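Long-range contacts in ABC transporter ATP-binding protein (PDB 2PJZ), which probably binds and hydrolyses ATP as the nucleotide-binding subunit of an ABC transporter, perhaps one that takes up cobalt: residues Met1-Asn6 with Asn25-Gly30; Lys32-Gly37 with Gly178-His183; Leu46-Ser51 with Leu80-Glu85; Ala196-Gly201 with Leu228-Met233. One frame throughout, in Å; residues are numbered along the deposited sequence. Where two conformers were deposited one is given.

Contact 1. Residues Met1-Asn6 with Asn25-Gly30; sequences MIQLKN and NLEVNG
E27 OE2 is gripped from both faces of its carboxylate by two side chains of the neighbouring strand. The contact joins the arms of a β-hairpin, strands 2-11 and 17-28 of the antiparallel sheet in an ABC-type ATPase; the axes of segments 2-5 and 25-28 approach to 4.7 Å. Q3 and E27 face each other in a non-hydrogen-bonded pair and run alongside one another in the same direction, their amide and carboxylate planes almost perpendicular (89°). Q3 NE2 stands above the carboxylate plane, 3.3 Å from E27 OE2. From the other face K5 NZ, in one of two deposited conformers, comes to 2.8 Å from E27 OE2 in a salt bridge; the lysine chain, kinked at its second and third torsions, folds back to reach it. Were Q3 an alanine, the carboxylate would probably lose the amide donor over one face, and the flank of E27 CG would be uncovered. On the opposite side of the sheet from Q3 and E27, I2 lies by V28 and L4 by L26, both hydrogen-bonded pairs, with L4 CB and L26 CB 4.4 Å apart; L4 also meets I60. M1 runs alongside N29, M1 CE 3.6 Å from N29 CB. At the far end N6 OD1, held by N23, also accepts a hydrogen bond from a water bound by N25 ND2, while N6 N donates to N25 OD1 at 2.8 Å, from above that amide plane.

Contact 2. Residues Lys32-Gly37 with Gly178-His183; sequences KVIILG and GILVTH
I35 reaches across to I179 between two parallel strands, 32-36 and 177-182, central neighbours in the mixed sheet of the P-loop NTPase core. Packing is tight along the middle of the strands, on both faces. The two isoleucines cross obliquely, I35 CD1 touching I179 CG2 at 3.7 Å. This CG2 branch stands anti to the backbone N, since chi1 of I179 is -71°, while its CG1 branch runs beside V33 CG2 at 4.1 Å. Further along, I35 CB rests on V181 CG1, and helix 43-50 covers I179 and V181 through L47. On the reverse face T182 CG2 rests against two side chains of the facing strand, 3.6 Å from L36 CD2 and 4.0 Å from I34 CG2. L180 touches I34 more loosely there, and K32 passes G178 before its amine turns off to Y194. Backbone bonds are firm at the start, as in V33 N to G178 O, 2.9 Å, but lengthen to a weak 3.3 Å between G37 N and T182 O where the strands part. The partly exposed H183 side chain meets the facing strand through its CB, at G37 O; its ring leads away to E157. The apolar strands thus carry polar groups at their C-terminal ends, where T182 OG1 bonds to E154 and G37 O receives K43 NZ of the probable Walker A loop. A sulfate lies near G37, consistent with an anion-binding pocket for nucleotide phosphate.

Contact 3. Residues Leu46-Ser51 with Leu80-Glu85; sequences LLRAIS and LPEAYE
L80 reaches the last turn of helix 43-50, which follows the probable P-loop of this ABC-type ATPase, from the loop after strand 76-78. Its CD1 methyl does most of the touching: it sits among L47 CB at 4.2 Å, R48 CG at 3.8 Å and S51 OG at 3.7 Å, the leucine crossing the arginine chain at about a right angle. L53 also packs on L80. S51 OG donates to L47 O at 2.8 Å, and S51 N reaches the same oxygen from the opposite face of its carbonyl plane; the hydroxyl bonds to Y76 as well. Loss of the S51 hydroxyl to an alanine here is likely to leave L47 O with its backbone donor alone, take a hydrogen-bond partner from Y76 and open a gap beside L80 CD1. P81 then begins the short 3-10 segment 81-83, which presents E82 to the helix. Kinked at chi2 (88°), E82 crosses R48 at about a right angle, its OE2 over one face of the guanidinium, the two planes 23° apart. In one of the two deposited conformers of the arginine, R48 NE and E82 OE2 approach to 2.8 Å in a salt bridge of charges, no N-H pointing at the oxygen.

Contact 4. Residues Ala196-Gly201 with Leu228-Met233; sequences AYFLVG and LVLDIM
F198, L228 and L230 form the apolar centre of this contact between strands 196-200 and 228-232, which run nearly parallel (13°) but 8.6 Å apart, so that side chains rather than backbone bonds join them. F198 and L230 cross at about a right angle, with L230 CD1 over one face of the ring and L230 CD2 4.0 Å from F198 CD2. L228 and F198 extend past one another from opposite sides, and L228 CD2 comes obliquely to F198 CD2 at 4.0 Å. V200 CG2 continues the apolar row, 4.3 Å from both L230 CD2 and I232 CD1. Polar contacts gather at the end of the pair. G201 CA donates a CH···O contact to D231 O at 3.4 Å; a side chain on this glycine, whose phi is positive (65°), would run into that oxygen. One water donates to G201 O at 2.9 Å and, weakly, to D231 O. Q205 NE2 bonds to V200 O and D231 O, and the D231 carboxylate pairs with K236. The contact therefore seats the C-terminal antiparallel sheet against the mixed core sheet, where strand 195-200 lies between 32-36 and 203-209, with I257 of helix 256-260 packing on F198 and I232.

In the fold
Along the chain, contact 1 closes before contact 2 opens, contact 3 is nested within the long loop that contact 2 closes, and contact 4 follows. The centre of contact 2 lies about 4 Å from the centre of the chain and 13 to 14 Å from the centres of the other three. L26 and V28 of contact 1 pack on I179 and V33, bringing the antiparallel sheet against the core sheet. Helix 43-50 of contact 3 meets contacts 1 and 2 through I50, which touches L4 and I179. Strand 195-200 of contact 4 bonds to strand 32-36 and extends the core sheet toward the C-terminal sheet. Contacts 3 and 4 do not touch, their centres about 24 Å apart. The antiparallel sheet, P-loop helix and C-terminal sheet thus all pack on the core sheet.

Contact 1. Residues Met1-Asn6 with Asn25-Gly30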
# COMPACT_ATOMS: atom_id res chain seq x y z
N MET A 1 4.09 5.65 14.52
CA MET A 1 4.80 4.33 14.60
C MET A 1 3.83 3.18 14.28
O MET A 1 2.76 3.07 14.90
CB MET A 1 5.37 4.10 15.99
CG MET A 1 6.13 2.73 16.16
SD MET A 1 7.69 2.53 15.17
CE MET A 1 8.78 3.72 16.06
N ILE A 2 4.20 2.34 13.32
CA ILE A 2 3.45 1.09 13.06
C ILE A 2 4.44 -0.03 13.31
O ILE A 2 5.57 0.01 12.78
CB ILE A 2 2.98 0.99 11.56
CG1 ILE A 2 2.07 2.17 11.17
CG2 ILE A 2 2.33 -0.38 11.26
CD1 ILE A 2 1.90 2.32 9.65
N GLN A 3 4.08 -0.97 14.18
CA GLN A 3 4.95 -2.12 14.45
C GLN A 3 4.18 -3.40 14.13
O GLN A 3 3.13 -3.61 14.73
CB GLN A 3 5.36 -2.21 15.90
CG GLN A 3 6.18 -1.04 16.45
CD GLN A 3 6.15 -1.04 17.95
OE1 GLN A 3 5.31 -0.38 18.56
NE2 GLN A 3 7.04 -1.84 18.56
N LEU A 4 4.71 -4.21 13.21
CA LEU A 4 4.19 -5.60 13.05
C LEU A 4 5.17 -6.50 13.73
O LEU A 4 6.39 -6.51 13.39
CB LEU A 4 4.03 -6.00 11.57
CG LEU A 4 2.82 -5.44 10.79
CD1 LEU A 4 2.76 -3.91 10.78
CD2 LEU A 4 2.83 -6.00 9.37
N LYS A 5 4.72 -7.22 14.76
CA LYS A 5 5.64 -8.09 15.52
C LYS A 5 5.21 -9.55 15.43
O LYS A 5 4.30 -9.98 16.15
CB LYS A 5 5.76 -7.68 17.01
CG LYS A 5 5.95 -6.18 17.29
CD LYS A 5 7.24 -5.59 16.73
CE LYS A 5 8.52 -6.06 17.49
NZ LYS A 5 9.76 -5.40 16.94
N ASN A 6 5.87 -10.28 14.54
CA ASN A 6 5.62 -11.71 14.29
C ASN A 6 4.17 -11.95 13.83
O ASN A 6 3.45 -12.78 14.39
CB ASN A 6 5.91 -12.54 15.55
CG ASN A 6 6.00 -14.04 15.25
OD1 ASN A 6 6.56 -14.43 14.23
ND2 ASN A 6 5.44 -14.86 16.13
N ASN A 25 7.60 -9.16 10.08
CA ASN A 25 8.07 -8.13 11.00
C ASN A 25 8.37 -6.81 10.26
O ASN A 25 8.97 -6.82 9.18
CB ASN A 25 9.32 -8.59 11.72
CG ASN A 25 9.05 -9.72 12.67
OD1 ASN A 25 8.45 -9.54 13.72
ND2 ASN A 25 9.54 -10.92 12.31
N LEU A 26 7.91 -5.69 10.81
CA LEU A 26 8.14 -4.41 10.16
C LEU A 26 7.96 -3.29 11.19
O LEU A 26 7.01 -3.34 11.97
CB LEU A 26 7.13 -4.19 9.02
CG LEU A 26 7.14 -2.84 8.28
CD1 LEU A 26 8.40 -2.72 7.46
CD2 LEU A 26 5.92 -2.67 7.40
N GLU A 27 8.80 -2.25 11.15
CA GLU A 27 8.52 -1.03 11.94
C GLU A 27 8.62 0.13 10.99
O GLU A 27 9.58 0.21 10.19
CB GLU A 27 9.47 -0.86 13.18
CG GLU A 27 9.28 -2.00 14.16
CD GLU A 27 9.85 -1.83 15.55
OE1 GLU A 27 10.68 -0.91 15.74
OE2 GLU A 27 9.42 -2.63 16.44
N VAL A 28 7.60 0.98 11.01
CA VAL A 28 7.54 2.16 10.16
C VAL A 28 7.31 3.37 11.04
O VAL A 28 6.36 3.38 11.84
CB VAL A 28 6.37 2.07 9.16
CG1 VAL A 28 6.32 3.34 8.30
CG2 VAL A 28 6.56 0.86 8.25
N ASN A 29 8.15 4.39 10.91
CA ASN A 29 7.85 5.63 11.63
C ASN A 29 8.24 6.85 10.83
O ASN A 29 9.34 6.88 10.27
CB ASN A 29 8.50 5.66 13.00
CG ASN A 29 10.00 5.68 12.94
OD1 ASN A 29 10.62 4.65 12.76
ND2 ASN A 29 10.60 6.87 13.15
N GLY A 30 7.34 7.83 10.78
CA GLY A 30 7.67 9.18 10.32
C GLY A 30 7.80 9.29 8.81
O GLY A 30 8.25 10.34 8.30
O HOH W 1 8.94 -13.44 13.70

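Contact 2. Residues Lys32-Gly37 with Gly178-His183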
# COMPACT_ATOMS: atom_id res chain seq x y z
N LYS A 32 6.29 7.32 4.75
CA LYS A 32 5.55 6.26 4.01
C LYS A 32 6.52 5.27 3.44
O LYS A 32 7.57 5.65 2.94
CB LYS A 32 4.77 6.86 2.85
CG LYS A 32 3.52 7.62 3.27
CD LYS A 32 2.88 8.31 2.04
CE LYS A 32 2.93 9.85 2.15
NZ LYS A 32 4.22 10.57 1.70
N VAL A 33 6.22 3.98 3.54
CA VAL A 33 7.05 3.00 2.84
C VAL A 33 6.14 2.28 1.84
O VAL A 33 4.90 2.25 2.01
CB VAL A 33 7.78 2.02 3.79
CG1 VAL A 33 8.67 2.79 4.79
CG2 VAL A 33 6.77 1.07 4.52
N ILE A 34 6.75 1.72 0.81
CA ILE A 34 5.98 1.01 -0.21
C ILE A 34 6.26 -0.47 -0.09
O ILE A 34 7.41 -0.89 0.07
CB ILE A 34 6.35 1.52 -1.64
CG1 ILE A 34 6.01 3.00 -1.77
CG2 ILE A 34 5.62 0.68 -2.73
CD1 ILE A 34 6.68 3.67 -2.98
N ILE A 35 5.22 -1.29 -0.13
CA ILE A 35 5.44 -2.71 -0.08
C ILE A 35 5.07 -3.18 -1.48
O ILE A 35 3.96 -2.91 -1.95
CB ILE A 35 4.53 -3.41 0.96
CG1 ILE A 35 4.94 -2.99 2.38
CG2 ILE A 35 4.59 -4.95 0.79
CD1 ILE A 35 4.07 -3.67 3.49
N LEU A 36 6.04 -3.83 -2.14
CA LEU A 36 5.88 -4.28 -3.53
C LEU A 36 5.72 -5.76 -3.52
O LEU A 36 6.46 -6.46 -2.87
CB LEU A 36 7.14 -3.96 -4.38
CG LEU A 36 7.51 -2.52 -4.58
CD1 LEU A 36 8.90 -2.43 -5.27
CD2 LEU A 36 6.40 -1.81 -5.41
N GLY A 37 4.71 -6.26 -4.21
CA GLY A 37 4.58 -7.71 -4.22
C GLY A 37 3.68 -8.06 -5.37
O GLY A 37 2.81 -7.27 -5.71
N GLY A 178 3.09 5.93 6.88
CA GLY A 178 2.16 4.86 6.52
C GLY A 178 2.73 3.88 5.55
O GLY A 178 3.96 3.77 5.37
N ILE A 179 1.83 3.14 4.91
CA ILE A 179 2.25 2.02 4.07
C ILE A 179 1.40 2.12 2.83
O ILE A 179 0.19 2.28 2.91
CB ILE A 179 2.02 0.65 4.78
CG1 ILE A 179 3.01 0.46 5.94
CG2 ILE A 179 2.20 -0.54 3.75
CD1 ILE A 179 2.59 -0.70 6.87
N LEU A 180 2.05 2.03 1.67
CA LEU A 180 1.36 2.03 0.40
C LEU A 180 1.67 0.68 -0.22
O LEU A 180 2.83 0.35 -0.35
CB LEU A 180 1.92 3.14 -0.51
CG LEU A 180 1.22 3.40 -1.86
CD1 LEU A 180 1.53 4.83 -2.37
CD2 LEU A 180 1.61 2.35 -2.92
N VAL A 181 0.66 -0.08 -0.62
CA VAL A 181 0.94 -1.36 -1.26
C VAL A 181 0.57 -1.36 -2.74
O VAL A 181 -0.46 -0.82 -3.11
CB VAL A 181 0.29 -2.59 -0.53
CG1 VAL A 181 0.54 -2.54 0.99
CG2 VAL A 181 -1.19 -2.70 -0.81
N THR A 182 1.41 -2.00 -3.56
CA THR A 182 1.18 -2.04 -5.01
C THR A 182 1.94 -3.14 -5.70
O THR A 182 3.02 -3.56 -5.24
CB THR A 182 1.53 -0.68 -5.68
OG1 THR A 182 1.11 -0.70 -7.06
CG2 THR A 182 3.05 -0.40 -5.60
N HIS A 183 1.38 -3.61 -6.82
CA HIS A 183 2.07 -4.57 -7.68
C HIS A 183 2.63 -3.84 -8.94
O HIS A 183 3.35 -4.44 -9.74
CB HIS A 183 1.12 -5.72 -8.09
CG HIS A 183 0.05 -5.31 -9.06
ND1 HIS A 183 0.20 -5.42 -10.42
CD2 HIS A 183 -1.19 -4.80 -8.86
CE1 HIS A 183 -0.89 -4.99 -11.03
NE2 HIS A 183 -1.75 -4.60 -10.11

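Contact 3. Residues Leu46-Ser51 with Leu80-Glu85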
# COMPACT_ATOMS: atom_id res chain seq x y z
N LEU A 46 -2.48 -7.98 4.41
CA LEU A 46 -1.67 -7.34 5.45
C LEU A 46 -2.23 -5.97 5.85
O LEU A 46 -2.38 -5.66 7.03
CB LEU A 46 -0.23 -7.21 4.96
CG LEU A 46 1.00 -7.39 5.85
CD1 LEU A 46 0.88 -8.61 6.74
CD2 LEU A 46 2.21 -7.58 4.90
N LEU A 47 -2.60 -5.16 4.85
CA LEU A 47 -3.22 -3.88 5.13
C LEU A 47 -4.56 -4.02 5.84
O LEU A 47 -4.88 -3.21 6.71
CB LEU A 47 -3.42 -3.13 3.81
CG LEU A 47 -3.02 -1.66 3.72
CD1 LEU A 47 -1.69 -1.26 4.48
CD2 LEU A 47 -2.91 -1.32 2.23
N ARG A 48 -5.34 -5.03 5.47
CA ARG A 48 -6.62 -5.25 6.14
C ARG A 48 -6.39 -5.55 7.64
O ARG A 48 -7.09 -5.02 8.49
CB ARG A 48 -7.43 -6.35 5.42
CG ARG A 48 -8.11 -5.86 4.12
CD ARG A 48 -8.73 -7.01 3.30
NE ARG A 48 -9.93 -7.56 3.93
CZ ARG A 48 -10.44 -8.76 3.68
NH1 ARG A 48 -9.88 -9.59 2.82
NH2 ARG A 48 -11.55 -9.13 4.31
N ALA A 49 -5.42 -6.41 7.95
CA ALA A 49 -5.07 -6.71 9.34
C ALA A 49 -4.65 -5.44 10.11
O ALA A 49 -5.12 -5.19 11.23
CB ALA A 49 -4.00 -7.76 9.41
N ILE A 50 -3.75 -4.66 9.52
CA ILE A 50 -3.30 -3.40 10.16
C ILE A 50 -4.49 -2.45 10.41
O ILE A 50 -4.54 -1.76 11.44
CB ILE A 50 -2.20 -2.69 9.27
CG1 ILE A 50 -0.93 -3.56 9.16
CG2 ILE A 50 -1.90 -1.28 9.79
CD1 ILE A 50 0.05 -3.07 8.03
N SER A 51 -5.46 -2.46 9.49
CA SER A 51 -6.65 -1.57 9.58
C SER A 51 -7.78 -2.10 10.45
O SER A 51 -8.84 -1.45 10.56
CB SER A 51 -7.18 -1.23 8.19
OG SER A 51 -6.14 -0.80 7.36
N LEU A 80 -9.07 1.34 1.95
CA LEU A 80 -9.60 -0.02 1.67
C LEU A 80 -11.12 0.02 1.53
O LEU A 80 -11.81 0.71 2.29
CB LEU A 80 -9.23 -1.03 2.77
CG LEU A 80 -7.79 -1.54 2.75
CD1 LEU A 80 -7.50 -2.14 4.16
CD2 LEU A 80 -7.53 -2.59 1.65
N PRO A 81 -11.65 -0.74 0.55
CA PRO A 81 -13.10 -0.65 0.28
C PRO A 81 -13.93 -1.02 1.52
O PRO A 81 -15.01 -0.46 1.71
CB PRO A 81 -13.32 -1.67 -0.84
CG PRO A 81 -12.02 -1.88 -1.47
CD PRO A 81 -10.96 -1.66 -0.36
N GLU A 82 -13.42 -1.91 2.36
CA GLU A 82 -14.10 -2.35 3.60
C GLU A 82 -14.41 -1.18 4.56
O GLU A 82 -15.34 -1.26 5.39
CB GLU A 82 -13.25 -3.39 4.34
CG GLU A 82 -13.13 -4.77 3.68
CD GLU A 82 -11.99 -4.90 2.67
OE1 GLU A 82 -11.42 -3.90 2.16
OE2 GLU A 82 -11.67 -6.06 2.36
N ALA A 83 -13.65 -0.09 4.46
CA ALA A 83 -13.86 1.10 5.32
C ALA A 83 -15.04 1.98 4.86
O ALA A 83 -15.42 2.93 5.56
CB ALA A 83 -12.55 1.94 5.43
N TYR A 84 -15.60 1.69 3.69
CA TYR A 84 -16.60 2.57 3.07
C TYR A 84 -17.81 1.78 2.63
O TYR A 84 -17.70 0.62 2.25
CB TYR A 84 -15.99 3.33 1.90
CG TYR A 84 -14.74 4.06 2.32
CD1 TYR A 84 -14.83 5.28 3.01
CD2 TYR A 84 -13.48 3.51 2.09
CE1 TYR A 84 -13.69 5.95 3.42
CE2 TYR A 84 -12.31 4.18 2.51
CZ TYR A 84 -12.44 5.41 3.17
OH TYR A 84 -11.32 6.09 3.59
N GLU A 85 -18.97 2.41 2.70
CA GLU A 85 -20.22 1.69 2.48
C GLU A 85 -20.61 1.85 1.03
O GLU A 85 -21.06 2.91 0.61
CB GLU A 85 -21.32 2.16 3.43
CG GLU A 85 -21.06 1.78 4.88
CD GLU A 85 -21.97 2.53 5.84
OE1 GLU A 85 -23.05 3.00 5.39
OE2 GLU A 85 -21.60 2.66 7.03

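Contact 4. Residues Ala196-Gly201 with Leu228-Met233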
# COMPACT_ATOMS: atom_id res chain seq x y z
N ALA A 196 11.22 1.18 -0.05
CA ALA A 196 10.44 -0.01 -0.43
C ALA A 196 10.86 -1.31 0.26
O ALA A 196 12.03 -1.57 0.59
CB ALA A 196 10.47 -0.21 -2.00
N TYR A 197 9.86 -2.18 0.43
CA TYR A 197 10.06 -3.55 0.84
C TYR A 197 9.40 -4.44 -0.23
O TYR A 197 8.46 -4.02 -0.87
CB TYR A 197 9.34 -3.81 2.16
CG TYR A 197 9.95 -3.08 3.32
CD1 TYR A 197 10.81 -3.75 4.19
CD2 TYR A 197 9.67 -1.73 3.54
CE1 TYR A 197 11.40 -3.09 5.28
CE2 TYR A 197 10.25 -1.05 4.63
CZ TYR A 197 11.11 -1.76 5.49
OH TYR A 197 11.72 -1.14 6.56
N PHE A 198 9.95 -5.63 -0.42
CA PHE A 198 9.33 -6.65 -1.26
C PHE A 198 8.63 -7.70 -0.38
O PHE A 198 9.21 -8.18 0.57
CB PHE A 198 10.43 -7.39 -2.05
CG PHE A 198 11.02 -6.55 -3.13
CD1 PHE A 198 10.47 -6.58 -4.43
CD2 PHE A 198 12.11 -5.72 -2.86
CE1 PHE A 198 11.03 -5.80 -5.46
CE2 PHE A 198 12.68 -4.95 -3.89
CZ PHE A 198 12.13 -4.98 -5.18
N LEU A 199 7.40 -8.04 -0.72
CA LEU A 199 6.76 -9.21 -0.10
C LEU A 199 7.01 -10.37 -1.06
O LEU A 199 6.27 -10.52 -2.04
CB LEU A 199 5.25 -8.96 0.11
CG LEU A 199 4.43 -9.97 0.93
CD1 LEU A 199 5.01 -10.21 2.34
CD2 LEU A 199 3.03 -9.47 1.01
N VAL A 200 8.05 -11.15 -0.77
CA VAL A 200 8.45 -12.38 -1.54
C VAL A 200 9.21 -13.33 -0.63
O VAL A 200 9.73 -12.94 0.39
CB VAL A 200 9.38 -12.07 -2.76
CG1 VAL A 200 8.59 -11.47 -3.90
CG2 VAL A 200 10.54 -11.17 -2.36
N GLY A 201 9.30 -14.60 -1.01
CA GLY A 201 10.03 -15.58 -0.19
C GLY A 201 9.32 -15.75 1.13
O GLY A 201 9.94 -15.93 2.19
N LEU A 228 20.31 -4.84 -1.96
CA LEU A 228 19.45 -5.74 -1.20
C LEU A 228 19.55 -7.14 -1.76
O LEU A 228 19.51 -7.31 -2.98
CB LEU A 228 17.99 -5.25 -1.26
CG LEU A 228 16.92 -6.08 -0.53
CD1 LEU A 228 17.16 -6.05 0.97
CD2 LEU A 228 15.53 -5.52 -0.86
N VAL A 229 19.66 -8.13 -0.88
CA VAL A 229 19.62 -9.53 -1.30
C VAL A 229 18.29 -10.18 -0.87
O VAL A 229 17.97 -10.21 0.30
CB VAL A 229 20.81 -10.36 -0.76
CG1 VAL A 229 20.74 -11.81 -1.28
CG2 VAL A 229 22.17 -9.69 -1.18
N LEU A 230 17.54 -10.68 -1.85
CA LEU A 230 16.27 -11.36 -1.58
C LEU A 230 16.45 -12.86 -1.49
O LEU A 230 17.03 -13.45 -2.38
CB LEU A 230 15.26 -11.07 -2.69
CG LEU A 230 14.89 -9.62 -2.99
CD1 LEU A 230 14.05 -9.59 -4.23
CD2 LEU A 230 14.16 -9.00 -1.79
N ASP A 231 15.92 -13.47 -0.43
CA ASP A 231 15.81 -14.93 -0.31
C ASP A 231 14.48 -15.45 -0.87
O ASP A 231 13.41 -15.01 -0.41
CB ASP A 231 15.97 -15.30 1.17
CG ASP A 231 17.21 -14.68 1.80
OD1 ASP A 231 18.31 -14.83 1.22
OD2 ASP A 231 17.12 -14.06 2.87
N ILE A 232 14.53 -16.33 -1.87
CA ILE A 232 13.34 -16.82 -2.63
C ILE A 232 13.40 -18.33 -2.99
O ILE A 232 14.36 -18.77 -3.64
CB ILE A 232 13.14 -16.04 -3.93
CG1 ILE A 232 12.99 -14.54 -3.64
CG2 ILE A 232 11.93 -16.56 -4.70
CD1 ILE A 232 13.02 -13.68 -4.85
N MET A 233 12.33 -19.08 -2.66
CA MET A 233 12.35 -20.57 -2.50
C MET A 233 13.61 -20.98 -1.74
O MET A 233 13.62 -20.96 -0.51
CB MET A 233 11.99 -21.41 -3.78
CG MET A 233 11.65 -20.54 -5.01
SD MET A 233 10.18 -20.82 -6.15
O HOH W 2 12.36 -17.29 1.39